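Long-range contacts in thymine dioxygenase (Neurospora crassa, PDB 5C3Q), which probably acts as a 2-oxoglutarate-dependent dioxygenase that hydroxylates the methyl group of thymine at a metal centre: residues A[8-13]-A[241-246]; A[48-53]-A[250-255]; A[90-95]-A[119-124]; A[125-130]-A[184-189]; A[301-306]-A[321-326]. All coordinates share one frame; numbering follows the deposited sequence.

Contact 1: A[8-13]-A[241-246]; sequences VNEDGL and QFIDAT
Ile-243 is the hub of the apolar contacts, its branches spread among four residues of 8-13. Ile-243 CG2, anti to the backbone N, is reached by Val-8 CG1 at 3.8 Å and also lies beside CB and OE1 of Glu-10. The other branch, carried by CG1 on the side of the backbone N (chi1 -55°), ends in Ile-243 CD1, which rests on Asp-11 CB at 3.6 Å. Leu-13 and Ile-243 run alongside each other head to tail, with Leu-13 CD2 3.8 Å from Ile-243 CB. Val-8 CG2 lies over the backbone at Asp-244 and Ala-245.

Polar links run through water. One water donates to Glu-10 OE1 at 3.1 Å and accepts from Asp-244 N at 2.8 Å; a second donates to Asp-244 O at 2.8 Å and weakly to Glu-10 OE2. The first also donates weakly to Asp-244 OD2, so it bridges two carboxylates whose like charges, Glu-10 OE1 and Asp-244 OD2, stay 5.8 Å apart; Asp-244 OD1 turns to Gln-234. Asp-11 OD2 sits 3.2 Å from Gln-241 CG, while its hydrogen-bonding partner is Ser-237 OG.

A type I' turn from Glu-10 to Leu-13 closes a beta hairpin between strands 8-10 and 13-19. At the margin of the large sheet, its side chains pack, without direct hydrogen bonds, on edge strand 242-244 of the four-stranded sheet of a double-stranded beta-helix fold.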
# COMPACT_ATOMS: atom_id res chain seq x y z
N VAL A 8 -1.02 -3.83 17.06
CA VAL A 8 -0.71 -5.25 16.99
C VAL A 8 0.46 -5.55 17.92
O VAL A 8 1.44 -4.81 17.94
CB VAL A 8 -0.32 -5.66 15.55
CG1 VAL A 8 0.07 -7.13 15.48
CG2 VAL A 8 -1.47 -5.38 14.60
N ASN A 9 0.35 -6.63 18.68
CA ASN A 9 1.41 -7.07 19.58
C ASN A 9 1.38 -8.58 19.76
O ASN A 9 0.82 -9.10 20.73
CB ASN A 9 1.28 -6.36 20.94
CG ASN A 9 2.50 -6.56 21.82
OD1 ASN A 9 3.32 -7.45 21.59
ND2 ASN A 9 2.64 -5.72 22.84
N GLU A 10 1.99 -9.29 18.81
CA GLU A 10 2.01 -10.74 18.80
C GLU A 10 3.29 -11.26 18.13
O GLU A 10 3.73 -10.73 17.12
CB GLU A 10 0.80 -11.29 18.04
CG GLU A 10 -0.54 -11.02 18.71
CD GLU A 10 -1.73 -11.59 17.95
OE1 GLU A 10 -1.52 -12.41 17.02
OE2 GLU A 10 -2.87 -11.22 18.29
N ASP A 11 3.87 -12.30 18.73
CA ASP A 11 5.02 -13.01 18.16
C ASP A 11 6.23 -12.11 17.90
O ASP A 11 6.99 -12.35 16.96
CB ASP A 11 4.60 -13.73 16.88
CG ASP A 11 5.51 -14.89 16.53
OD1 ASP A 11 5.83 -15.67 17.45
OD2 ASP A 11 5.91 -15.01 15.35
N GLY A 12 6.41 -11.10 18.74
CA GLY A 12 7.51 -10.15 18.58
C GLY A 12 7.23 -9.02 17.60
O GLY A 12 8.07 -8.15 17.43
N LEU A 13 6.07 -9.05 16.95
CA LEU A 13 5.66 -7.98 16.03
C LEU A 13 4.85 -6.97 16.83
O LEU A 13 3.76 -7.29 17.32
CB LEU A 13 4.81 -8.53 14.88
CG LEU A 13 4.27 -7.51 13.86
CD1 LEU A 13 5.39 -6.92 13.02
CD2 LEU A 13 3.22 -8.15 12.97
N GLN A 241 6.44 -15.50 11.29
CA GLN A 241 5.04 -15.93 11.28
C GLN A 241 4.15 -14.77 10.87
O GLN A 241 4.37 -13.64 11.29
CB GLN A 241 4.61 -16.38 12.67
CG GLN A 241 5.50 -17.43 13.31
CD GLN A 241 5.21 -18.82 12.80
OE1 GLN A 241 5.33 -19.08 11.60
NE2 GLN A 241 4.82 -19.72 13.70
N PHE A 242 3.13 -15.08 10.07
CA PHE A 242 2.16 -14.06 9.66
C PHE A 242 1.18 -13.78 10.80
O PHE A 242 0.55 -14.69 11.34
CB PHE A 242 1.41 -14.49 8.40
CG PHE A 242 2.21 -14.28 7.14
CD1 PHE A 242 2.35 -13.01 6.61
CD2 PHE A 242 2.82 -15.35 6.49
CE1 PHE A 242 3.08 -12.80 5.45
CE2 PHE A 242 3.55 -15.15 5.33
CZ PHE A 242 3.68 -13.88 4.81
N ILE A 243 1.07 -12.51 11.16
CA ILE A 243 0.23 -12.06 12.26
C ILE A 243 -0.89 -11.19 11.70
O ILE A 243 -0.66 -10.36 10.83
CB ILE A 243 1.05 -11.22 13.26
CG1 ILE A 243 2.28 -12.00 13.75
CG2 ILE A 243 0.19 -10.75 14.42
CD1 ILE A 243 1.97 -13.32 14.44
N ASP A 244 -2.10 -11.39 12.23
CA ASP A 244 -3.26 -10.61 11.82
C ASP A 244 -3.11 -9.13 12.14
O ASP A 244 -2.85 -8.76 13.28
CB ASP A 244 -4.53 -11.14 12.49
CG ASP A 244 -4.95 -12.50 11.95
OD1 ASP A 244 -4.97 -12.67 10.71
OD2 ASP A 244 -5.28 -13.39 12.76
N ALA A 245 -3.27 -8.29 11.12
CA ALA A 245 -3.32 -6.84 11.31
C ALA A 245 -4.79 -6.46 11.48
O ALA A 245 -5.47 -6.10 10.52
CB ALA A 245 -2.71 -6.12 10.12
N THR A 246 -5.26 -6.56 12.72
CA THR A 246 -6.65 -6.31 13.07
C THR A 246 -7.11 -4.93 12.59
O THR A 246 -6.41 -3.94 12.81
CB THR A 246 -6.84 -6.40 14.59
OG1 THR A 246 -6.22 -7.60 15.07
CG2 THR A 246 -8.32 -6.41 14.98
O HOH W 1 -2.50 -13.28 14.26
O HOH W 2 -3.19 -9.45 15.96

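Contact 2: A[48-53]-A[250-255]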
# COMPACT_ATOMS: atom_id res chain seq x y z
N ILE A 48 3.00 0.97 10.87
CA ILE A 48 2.32 1.67 11.96
C ILE A 48 0.83 1.82 11.64
O ILE A 48 0.42 1.65 10.49
CB ILE A 48 2.94 3.06 12.24
CG1 ILE A 48 2.75 3.99 11.03
CG2 ILE A 48 4.42 2.93 12.58
CD1 ILE A 48 3.23 5.41 11.26
N TYR A 49 0.02 2.10 12.66
CA TYR A 49 -1.36 2.55 12.46
C TYR A 49 -1.40 4.02 12.86
O TYR A 49 -0.88 4.39 13.92
CB TYR A 49 -2.35 1.81 13.36
CG TYR A 49 -2.78 0.42 12.95
CD1 TYR A 49 -1.85 -0.55 12.57
CD2 TYR A 49 -4.12 0.04 13.02
CE1 TYR A 49 -2.25 -1.83 12.24
CE2 TYR A 49 -4.53 -1.24 12.69
CZ TYR A 49 -3.59 -2.18 12.31
OH TYR A 49 -4.00 -3.45 11.98
N LEU A 50 -2.04 4.85 12.04
CA LEU A 50 -2.28 6.24 12.38
C LEU A 50 -3.76 6.47 12.59
O LEU A 50 -4.59 6.01 11.81
CB LEU A 50 -1.79 7.17 11.28
CG LEU A 50 -0.28 7.19 11.02
CD1 LEU A 50 0.01 8.16 9.88
CD2 LEU A 50 0.49 7.58 12.27
N LYS A 51 -4.09 7.20 13.66
CA LYS A 51 -5.45 7.68 13.91
C LYS A 51 -5.44 9.21 13.87
O LYS A 51 -4.38 9.84 13.91
CB LYS A 51 -5.98 7.17 15.26
CG LYS A 51 -5.17 7.58 16.48
CD LYS A 51 -5.59 6.81 17.73
CE LYS A 51 -6.84 7.40 18.37
NZ LYS A 51 -7.28 6.57 19.53
N ASN A 52 -6.63 9.79 13.76
CA ASN A 52 -6.81 11.25 13.69
C ASN A 52 -5.93 11.90 12.62
O ASN A 52 -5.22 12.87 12.88
CB ASN A 52 -6.57 11.89 15.05
CG ASN A 52 -7.54 11.38 16.11
OD1 ASN A 52 -8.64 10.95 15.79
ND2 ASN A 52 -7.12 11.41 17.36
N ILE A 53 -5.99 11.33 11.42
CA ILE A 53 -5.32 11.91 10.26
C ILE A 53 -6.21 13.02 9.68
O ILE A 53 -7.40 13.06 9.98
CB ILE A 53 -4.98 10.85 9.18
CG1 ILE A 53 -6.22 10.03 8.79
CG2 ILE A 53 -3.88 9.92 9.68
CD1 ILE A 53 -6.10 9.34 7.45
N ASN A 250 -11.49 3.87 11.71
CA ASN A 250 -10.89 5.16 11.38
C ASN A 250 -9.38 5.26 11.62
O ASN A 250 -8.88 6.28 12.08
CB ASN A 250 -11.64 6.29 12.09
CG ASN A 250 -13.09 6.41 11.63
OD1 ASN A 250 -13.41 6.14 10.47
ND2 ASN A 250 -13.95 6.82 12.54
N THR A 251 -8.67 4.19 11.30
CA THR A 251 -7.21 4.23 11.25
C THR A 251 -6.76 4.02 9.82
O THR A 251 -7.51 3.53 8.98
CB THR A 251 -6.55 3.15 12.13
OG1 THR A 251 -6.98 1.85 11.71
CG2 THR A 251 -6.90 3.36 13.61
N VAL A 252 -5.53 4.42 9.54
CA VAL A 252 -4.86 4.06 8.29
C VAL A 252 -3.63 3.26 8.67
O VAL A 252 -2.88 3.65 9.58
CB VAL A 252 -4.52 5.29 7.41
CG1 VAL A 252 -3.66 6.30 8.15
CG2 VAL A 252 -3.82 4.85 6.13
N VAL A 253 -3.43 2.14 8.00
CA VAL A 253 -2.25 1.33 8.20
C VAL A 253 -1.20 1.87 7.24
O VAL A 253 -1.44 1.98 6.03
CB VAL A 253 -2.54 -0.16 7.94
CG1 VAL A 253 -1.29 -1.00 8.12
CG2 VAL A 253 -3.64 -0.65 8.87
N VAL A 254 -0.04 2.23 7.78
CA VAL A 254 1.04 2.79 6.98
C VAL A 254 2.27 1.89 7.07
O VAL A 254 2.71 1.54 8.17
CB VAL A 254 1.43 4.21 7.43
CG1 VAL A 254 2.44 4.81 6.46
CG2 VAL A 254 0.20 5.10 7.52
N ASN A 255 2.80 1.51 5.92
CA ASN A 255 4.01 0.70 5.88
C ASN A 255 5.04 1.26 4.92
O ASN A 255 4.70 1.82 3.87
CB ASN A 255 3.68 -0.75 5.52
CG ASN A 255 3.14 -0.90 4.12
OD1 ASN A 255 1.98 -0.59 3.85
ND2 ASN A 255 3.98 -1.39 3.21
O HOH W 3 -9.04 8.41 13.71
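Four backbone hydrogen bonds join Ile-48 to Val-254 and Leu-50 to Val-252, one in each direction for each pair. Ile-48 N to Val-254 O is 2.8 Å, and Leu-50 N to Val-252 O is 2.9 Å and nearly straight at 173°. Between them, the non-hydrogen-bonded pair Tyr-49 and Val-253 adds a CA-H...O contact from Val-253 CA to Ile-48 O. Beyond the strand end, a water accepts from Asn-52 N and donates to Asn-250 O.

On the face bearing Tyr-49, Val-253 CG2 forms a CH-pi contact 3.8 Å from the centroid of the Tyr-49 ring and only 12° off its normal. That methyl stands anti to the carbonyl carbon of its own residue, which sets it over the ring centre. The phenol OH is hydrogen-bonded to Thr-246 O. A leucine in place of this tyrosine would probably leave Thr-246 O without this donor and Val-253 CG2 without its aromatic face.

The other face is aliphatic: Leu-50 CB meets Val-252 CG1 at 3.7 Å, Leu-50 CD1 crosses to Val-254 CG2 at 3.9 Å, and Ile-53 CG2 comes in at about a right angle to Val-252. Such antiparallel pairing joins an N-terminal strand to the major sheet of the double-stranded beta-helix.

Contact 3: A[90-95]-A[119-124]; sequences RGYSAP and IKESYE. With EDO (1,2-ethanediol), chain I.
Tyr-92 OH donates to Glu-121 OE1 at 2.6 Å, and the carboxylate oxygen lies at the ring edge, in its plane. Tyr-92 and Glu-124 give up the most area here, with Gly-91 close behind. With CG anti to the backbone N (chi1 174°), the tyrosine ring runs along the neighbouring strand past Ser-122 O, 3.3 Å from Tyr-92 CD1, toward Glu-121. That carboxylate, turned 68° from the ring, is also paired with Lys-78 and bonded to His-195.

Gly-91 and Glu-124 exchange two backbone bonds of unlike geometry: Gly-91 N meets Glu-124 O on a lone pair at 2.8 Å, whereas Glu-124 N approaches Gly-91 O from 48° above the carbonyl plane. The backbone angles of Gly-91 leave little room beside the carbonyl O of Arg-90 for a CB. Ser-93 and Ser-122 form the next hydrogen-bonded pair.

On the Glu-124 face, one water accepts from Ser-122 OG at 2.8 Å and donates to Gly-91 O and to Glu-124 OE2. Glu-124 OE2 also accepts from O1 of a bound 1,2-ethanediol, probably from the crystallisation liquor, at 2.8 Å, while OE1 is salt-bridged to Arg-192. Since Arg-192 lines the thymine and 2-oxoglutarate pockets, Glu-124 is a second-shell group that probably positions that guanidinium and tempers its charge.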
# COMPACT_ATOMS: atom_id res chain seq x y z
N ARG A 90 -1.64 2.08 -14.70
CA ARG A 90 -2.96 2.66 -14.47
C ARG A 90 -4.04 1.79 -15.10
O ARG A 90 -3.84 1.23 -16.18
CB ARG A 90 -3.05 4.06 -15.08
CG ARG A 90 -2.26 5.14 -14.35
CD ARG A 90 -1.99 6.30 -15.30
NE ARG A 90 -1.50 7.52 -14.64
CZ ARG A 90 -0.23 7.82 -14.41
NH1 ARG A 90 0.76 6.99 -14.74
NH2 ARG A 90 0.07 8.98 -13.83
N GLY A 91 -5.18 1.69 -14.42
CA GLY A 91 -6.34 1.01 -14.98
C GLY A 91 -6.74 -0.25 -14.25
O GLY A 91 -6.21 -0.59 -13.19
N TYR A 92 -7.69 -0.96 -14.86
CA TYR A 92 -8.36 -2.09 -14.23
C TYR A 92 -7.60 -3.39 -14.44
O TYR A 92 -7.10 -3.66 -15.53
CB TYR A 92 -9.78 -2.24 -14.78
CG TYR A 92 -10.49 -3.47 -14.28
CD1 TYR A 92 -10.99 -3.53 -12.99
CD2 TYR A 92 -10.64 -4.59 -15.10
CE1 TYR A 92 -11.63 -4.67 -12.52
CE2 TYR A 92 -11.29 -5.73 -14.65
CZ TYR A 92 -11.78 -5.76 -13.35
OH TYR A 92 -12.42 -6.89 -12.89
N SER A 93 -7.54 -4.20 -13.38
CA SER A 93 -6.91 -5.51 -13.47
C SER A 93 -7.60 -6.55 -12.60
O SER A 93 -8.14 -6.24 -11.53
CB SER A 93 -5.44 -5.40 -13.08
OG SER A 93 -4.76 -6.61 -13.36
N ALA A 94 -7.60 -7.79 -13.08
CA ALA A 94 -8.06 -8.94 -12.32
C ALA A 94 -7.19 -10.13 -12.71
O ALA A 94 -7.12 -10.46 -13.89
CB ALA A 94 -9.52 -9.23 -12.60
N PRO A 95 -6.52 -10.76 -11.73
CA PRO A 95 -5.60 -11.85 -12.08
C PRO A 95 -6.32 -13.05 -12.68
O PRO A 95 -7.33 -13.50 -12.14
CB PRO A 95 -4.96 -12.21 -10.73
CG PRO A 95 -5.94 -11.78 -9.71
CD PRO A 95 -6.65 -10.59 -10.28
N ILE A 119 -7.97 -13.98 -5.44
CA ILE A 119 -9.38 -13.66 -5.66
C ILE A 119 -9.58 -12.17 -5.34
O ILE A 119 -10.02 -11.81 -4.25
CB ILE A 119 -10.32 -14.53 -4.81
CG1 ILE A 119 -10.01 -16.02 -5.02
CG2 ILE A 119 -11.77 -14.26 -5.19
CD1 ILE A 119 -10.65 -16.93 -3.99
N LYS A 120 -9.23 -11.33 -6.30
CA LYS A 120 -9.28 -9.88 -6.13
C LYS A 120 -9.41 -9.18 -7.47
O LYS A 120 -9.13 -9.76 -8.51
CB LYS A 120 -8.01 -9.40 -5.41
CG LYS A 120 -6.73 -9.51 -6.23
CD LYS A 120 -5.53 -8.92 -5.50
CE LYS A 120 -4.29 -8.94 -6.38
NZ LYS A 120 -3.15 -8.22 -5.73
N GLU A 121 -9.84 -7.93 -7.44
CA GLU A 121 -9.75 -7.06 -8.61
C GLU A 121 -9.29 -5.69 -8.14
O GLU A 121 -9.46 -5.33 -6.97
CB GLU A 121 -11.07 -6.99 -9.38
CG GLU A 121 -12.29 -6.63 -8.54
CD GLU A 121 -13.59 -6.64 -9.33
OE1 GLU A 121 -13.57 -6.55 -10.58
OE2 GLU A 121 -14.66 -6.71 -8.69
N SER A 122 -8.68 -4.93 -9.05
CA SER A 122 -8.13 -3.63 -8.69
C SER A 122 -8.29 -2.62 -9.81
O SER A 122 -8.43 -2.97 -10.99
CB SER A 122 -6.65 -3.77 -8.32
OG SER A 122 -5.87 -4.20 -9.42
N TYR A 123 -8.27 -1.35 -9.42
CA TYR A 123 -8.29 -0.25 -10.36
C TYR A 123 -7.31 0.81 -9.86
O TYR A 123 -7.44 1.31 -8.74
CB TYR A 123 -9.69 0.33 -10.48
CG TYR A 123 -9.78 1.49 -11.45
CD1 TYR A 123 -9.76 1.28 -12.82
CD2 TYR A 123 -9.88 2.79 -10.98
CE1 TYR A 123 -9.84 2.34 -13.71
CE2 TYR A 123 -9.95 3.86 -11.86
CZ TYR A 123 -9.94 3.63 -13.22
OH TYR A 123 -10.01 4.70 -14.08
N GLU A 124 -6.33 1.14 -10.70
CA GLU A 124 -5.25 2.04 -10.31
C GLU A 124 -5.28 3.39 -11.02
O GLU A 124 -5.46 3.47 -12.24
CB GLU A 124 -3.92 1.33 -10.51
CG GLU A 124 -3.70 0.25 -9.46
CD GLU A 124 -2.62 -0.74 -9.82
OE1 GLU A 124 -1.81 -1.08 -8.93
OE2 GLU A 124 -2.59 -1.20 -10.98
C1 EDO I . -1.81 -4.10 -11.83
O1 EDO I . -1.89 -3.85 -10.43
C2 EDO I . -1.78 -5.60 -12.10
O2 EDO I . -0.45 -6.10 -12.07
O HOH W 4 -5.02 -2.50 -11.43

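Contact 4: A[125-130]-A[184-189]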
# COMPACT_ATOMS: atom_id res chain seq x y z
N ILE A 125 -5.11 4.44 -10.22
CA ILE A 125 -5.17 5.82 -10.65
C ILE A 125 -3.85 6.49 -10.31
O ILE A 125 -3.40 6.40 -9.17
CB ILE A 125 -6.32 6.56 -9.92
CG1 ILE A 125 -7.68 5.98 -10.32
CG2 ILE A 125 -6.28 8.05 -10.20
CD1 ILE A 125 -8.75 6.14 -9.26
N GLY A 126 -3.23 7.15 -11.29
CA GLY A 126 -2.01 7.93 -11.07
C GLY A 126 -2.36 9.41 -11.04
O GLY A 126 -3.53 9.77 -11.15
N ARG A 127 -1.35 10.27 -10.90
CA ARG A 127 -1.61 11.71 -10.96
C ARG A 127 -2.07 12.09 -12.36
O ARG A 127 -1.55 11.58 -13.36
CB ARG A 127 -0.41 12.54 -10.51
CG ARG A 127 0.82 12.46 -11.38
CD ARG A 127 1.82 13.52 -10.97
NE ARG A 127 3.10 13.33 -11.63
CZ ARG A 127 3.57 14.05 -12.64
NH1 ARG A 127 2.88 15.06 -13.15
NH2 ARG A 127 4.77 13.76 -13.15
N GLU A 128 -3.05 12.99 -12.42
CA GLU A 128 -3.72 13.36 -13.66
C GLU A 128 -2.82 13.90 -14.75
O GLU A 128 -3.04 13.63 -15.93
CB GLU A 128 -4.80 14.40 -13.36
CG GLU A 128 -6.09 13.83 -12.80
CD GLU A 128 -6.99 13.28 -13.89
OE1 GLU A 128 -6.66 12.23 -14.48
OE2 GLU A 128 -8.06 13.89 -14.14
N ASP A 129 -1.82 14.69 -14.36
CA ASP A 129 -1.06 15.49 -15.32
C ASP A 129 0.34 14.96 -15.59
O ASP A 129 1.24 15.72 -15.95
CB ASP A 129 -1.01 16.95 -14.85
CG ASP A 129 -0.26 17.13 -13.54
OD1 ASP A 129 -0.06 16.13 -12.80
OD2 ASP A 129 0.13 18.27 -13.24
N GLU A 130 0.54 13.65 -15.44
CA GLU A 130 1.82 13.05 -15.80
C GLU A 130 1.91 12.95 -17.32
O GLU A 130 1.07 12.29 -17.93
CB GLU A 130 2.00 11.67 -15.18
CG GLU A 130 3.37 11.09 -15.50
CD GLU A 130 3.68 9.82 -14.74
OE1 GLU A 130 2.76 9.22 -14.16
OE2 GLU A 130 4.86 9.42 -14.74
N VAL A 184 9.57 14.24 -2.90
CA VAL A 184 8.21 13.69 -2.97
C VAL A 184 7.12 14.66 -3.45
O VAL A 184 5.96 14.27 -3.55
CB VAL A 184 7.77 13.10 -1.61
CG1 VAL A 184 8.77 12.06 -1.12
CG2 VAL A 184 7.56 14.19 -0.56
N ASP A 185 7.47 15.91 -3.76
CA ASP A 185 6.46 16.95 -4.03
C ASP A 185 5.69 16.80 -5.35
O ASP A 185 4.63 17.42 -5.52
CB ASP A 185 7.06 18.36 -3.92
CG ASP A 185 8.27 18.57 -4.82
OD1 ASP A 185 8.62 17.68 -5.63
OD2 ASP A 185 8.89 19.65 -4.71
N VAL A 186 6.19 16.00 -6.29
CA VAL A 186 5.52 15.81 -7.58
C VAL A 186 4.25 14.96 -7.44
O VAL A 186 3.28 15.15 -8.17
CB VAL A 186 6.48 15.19 -8.62
CG1 VAL A 186 5.75 14.81 -9.90
CG2 VAL A 186 7.61 16.17 -8.94
N GLY A 187 4.25 14.03 -6.49
CA GLY A 187 3.09 13.18 -6.26
C GLY A 187 2.97 12.07 -7.29
O GLY A 187 1.88 11.80 -7.79
N ASP A 188 4.09 11.43 -7.60
CA ASP A 188 4.13 10.31 -8.53
C ASP A 188 3.65 9.04 -7.83
O ASP A 188 4.35 8.04 -7.77
CB ASP A 188 5.56 10.11 -9.08
CG ASP A 188 5.95 11.18 -10.08
OD1 ASP A 188 5.10 11.60 -10.88
OD2 ASP A 188 7.13 11.59 -10.06
N ASN A 189 2.42 9.09 -7.34
CA ASN A 189 1.84 8.05 -6.51
C ASN A 189 0.78 7.27 -7.27
O ASN A 189 0.33 7.70 -8.33
CB ASN A 189 1.24 8.71 -5.26
CG ASN A 189 2.25 9.56 -4.51
OD1 ASN A 189 3.43 9.22 -4.44
ND2 ASN A 189 1.80 10.68 -3.97
O HOH W 5 1.29 8.80 -10.65
O HOH W 6 7.21 12.66 -12.78
O HOH W 7 3.70 9.14 -11.63
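Arg-127 lays one face of its guanidinium over Val-186 CG1, which stands 3.2 Å above the plane and offset toward the rim; Glu-130 CA lies against the opposite face. The flat group is therefore sandwiched, and its rotation is fixed further by bonds at the edge. Arg-127 NE donates to Asp-188 OD1 at 2.7 Å, close to straight at 162°, and Arg-127 NH2 reaches the syn lone pair of that same Asp-188 OD1 at 3.2 Å. This side-on salt bridge thus puts two nitrogens on a single atom, with guanidinium and carboxylate planes 41° apart. Arg-127 NH1 turns back to Asp-129 OD1 at 3.1 Å, meeting it from above the carboxylate plane.

CG of Arg-127 lies between the backbone N and the carbonyl carbon (chi1 65°), and from there the extended chain carries CD past Gly-187 O and NE on to Asp-188. Water fills in the remaining polar links. One accepts from Arg-127 NH2 and donates to Asp-188 OD2; another donates to both Glu-130 OE1 and Asp-188 OD1, lying between two like charges. A third joins Arg-127 N to Asn-189 O, which it meets at 2.7 Å.

Glu-130 OE1 is also salt-bridged to Arg-90, and Asp-188 OD2 accepts from His-299 N. The arrangement is a salt-bridge network between two loops, one following strand 121-125 and the other, with an inverse gamma turn centred on Asp-188, leading into strand 190-200.

Contact 5: A[301-306]-A[321-326]; sequences SYIEAI and INSGKY
Tyr-302 and Ile-303 pair with Asn-322 and Ile-321 in a two-stranded antiparallel sheet that runs straight into the N-terminus of helix 323-332. The aliphatic side chains stand on one face. Ile-303 CB is 4.2 Å from Ile-321 CG1, and Ile-303 CG1, set beside its own backbone N (chi1 -58°), reaches Ser-323 CB at 4.0 Å. Trp-263 of helix 258-263 also touches Ile-303, so this face is packed against that helix.

On the other face Tyr-302 and Asn-322 both have CG anti to the backbone N. The tyrosine ring lies obliquely against the backbone of Ile-321 and Asn-322, with Tyr-302 CD1 3.8 Å from Ile-321 O, and its edge is turned to Glu-304 OE1. Asn-322 is the N-cap of the helix: OD1 accepts from Lys-325 N, while ND2 is hydrogen-bonded to His-299 O. With an alanine here the first turn of the helix is likely to lose the acceptor for Lys-325 N, and His-299 O its amide donor.

Backbone bonds hold the register. Ile-303 N donates to Ile-321 O at 2.7 Å, and Ile-321 N returns a longer bond of 3.2 Å to Ile-303 O. The pairing is carried one residue into the helix, where Ser-323 N, in its first turn, points at Ser-301 O at 2.8 Å with a nearly straight N-H...O angle of 172°.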
# COMPACT_ATOMS: atom_id res chain seq x y z
N SER A 301 13.82 11.33 -9.04
CA SER A 301 14.70 11.32 -7.86
C SER A 301 15.81 10.29 -7.93
O SER A 301 15.60 9.16 -8.36
CB SER A 301 13.89 11.05 -6.59
OG SER A 301 13.06 12.15 -6.29
N TYR A 302 17.00 10.70 -7.48
CA TYR A 302 18.13 9.80 -7.32
C TYR A 302 18.19 9.36 -5.86
O TYR A 302 18.33 10.19 -4.97
CB TYR A 302 19.42 10.51 -7.72
CG TYR A 302 20.61 9.60 -7.85
CD1 TYR A 302 20.67 8.64 -8.86
CD2 TYR A 302 21.70 9.70 -6.98
CE1 TYR A 302 21.76 7.80 -8.99
CE2 TYR A 302 22.80 8.87 -7.11
CZ TYR A 302 22.83 7.92 -8.11
OH TYR A 302 23.92 7.10 -8.24
N ILE A 303 18.07 8.05 -5.63
CA ILE A 303 17.94 7.50 -4.28
C ILE A 303 19.29 7.00 -3.76
O ILE A 303 19.82 6.01 -4.25
CB ILE A 303 16.90 6.36 -4.25
CG1 ILE A 303 15.53 6.87 -4.73
CG2 ILE A 303 16.79 5.74 -2.87
CD1 ILE A 303 14.94 8.01 -3.92
N GLU A 304 19.83 7.69 -2.76
CA GLU A 304 21.05 7.26 -2.07
C GLU A 304 20.92 7.52 -0.57
O GLU A 304 20.09 8.32 -0.15
CB GLU A 304 22.28 7.95 -2.65
CG GLU A 304 22.21 9.47 -2.68
CD GLU A 304 23.30 10.10 -3.53
OE1 GLU A 304 23.11 11.26 -3.96
OE2 GLU A 304 24.34 9.45 -3.78
N ALA A 305 21.74 6.84 0.23
CA ALA A 305 21.59 6.84 1.69
C ALA A 305 21.28 8.21 2.30
O ALA A 305 21.98 9.19 2.06
CB ALA A 305 22.84 6.25 2.34
N ILE A 306 20.22 8.26 3.11
CA ILE A 306 19.78 9.48 3.79
C ILE A 306 20.81 9.86 4.86
O ILE A 306 21.36 8.98 5.52
CB ILE A 306 18.39 9.27 4.46
CG1 ILE A 306 17.33 8.97 3.40
CG2 ILE A 306 17.96 10.48 5.28
CD1 ILE A 306 16.10 8.26 3.92
N ILE A 321 20.34 4.75 -7.10
CA ILE A 321 19.48 4.39 -8.22
C ILE A 321 18.44 5.47 -8.48
O ILE A 321 18.04 6.19 -7.57
CB ILE A 321 18.72 3.06 -7.98
CG1 ILE A 321 18.13 3.02 -6.57
CG2 ILE A 321 19.63 1.87 -8.22
CD1 ILE A 321 16.97 2.08 -6.43
N ASN A 322 18.01 5.55 -9.73
CA ASN A 322 16.89 6.39 -10.10
C ASN A 322 15.59 5.74 -9.64
O ASN A 322 15.34 4.57 -9.92
CB ASN A 322 16.83 6.59 -11.62
CG ASN A 322 15.57 7.30 -12.05
OD1 ASN A 322 14.67 6.69 -12.62
ND2 ASN A 322 15.48 8.59 -11.75
N SER A 323 14.76 6.51 -8.95
CA SER A 323 13.50 6.01 -8.39
C SER A 323 12.57 5.44 -9.47
O SER A 323 12.11 4.30 -9.37
CB SER A 323 12.79 7.13 -7.63
OG SER A 323 11.66 6.64 -6.94
N GLY A 324 12.29 6.25 -10.49
CA GLY A 324 11.39 5.85 -11.58
C GLY A 324 11.79 4.54 -12.23
O GLY A 324 10.97 3.64 -12.40
N LYS A 325 13.07 4.44 -12.57
CA LYS A 325 13.64 3.24 -13.19
C LYS A 325 13.47 2.00 -12.31
O LYS A 325 13.11 0.92 -12.80
CB LYS A 325 15.12 3.48 -13.48
CG LYS A 325 15.83 2.35 -14.19
CD LYS A 325 17.24 2.76 -14.57
CE LYS A 325 17.92 1.69 -15.43
NZ LYS A 325 18.21 0.46 -14.65
N TYR A 326 13.75 2.14 -11.02
CA TYR A 326 13.58 1.03 -10.07
C TYR A 326 12.14 0.52 -10.08
O TYR A 326 11.90 -0.68 -10.18
CB TYR A 326 13.97 1.45 -8.66
CG TYR A 326 13.78 0.36 -7.64
CD1 TYR A 326 14.74 -0.63 -7.46
CD2 TYR A 326 12.63 0.30 -6.85
CE1 TYR A 326 14.57 -1.64 -6.53
CE2 TYR A 326 12.44 -0.71 -5.92
CZ TYR A 326 13.42 -1.67 -5.77
OH TYR A 326 13.26 -2.69 -4.85

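How the contacts relate
Contacts 1, 2 and 3 all reach the same mixed sheet, and contacts 2 and 3 lie on opposite sides of the chain's centre, their centres about 24 Å apart. Contact 1 joins contact 2 through the 2.6 Å hydrogen bond between Tyr-49 OH and Thr-246 O. Contact 3 is tied to contact 4 by Arg-90, whose NH2, besides its salt bridge, lies 3.1 Å from Arg-127 O, a probable hydrogen bond. Contact 5 comes within about 5 Å of contact 4, nearest atoms, without touching it. Around the active site, the Glu-124 side chain is about 4 Å from thymine, whereas those of Val-253 and Ala-245 stand about 7 and 8 Å from 2-oxoglutarate.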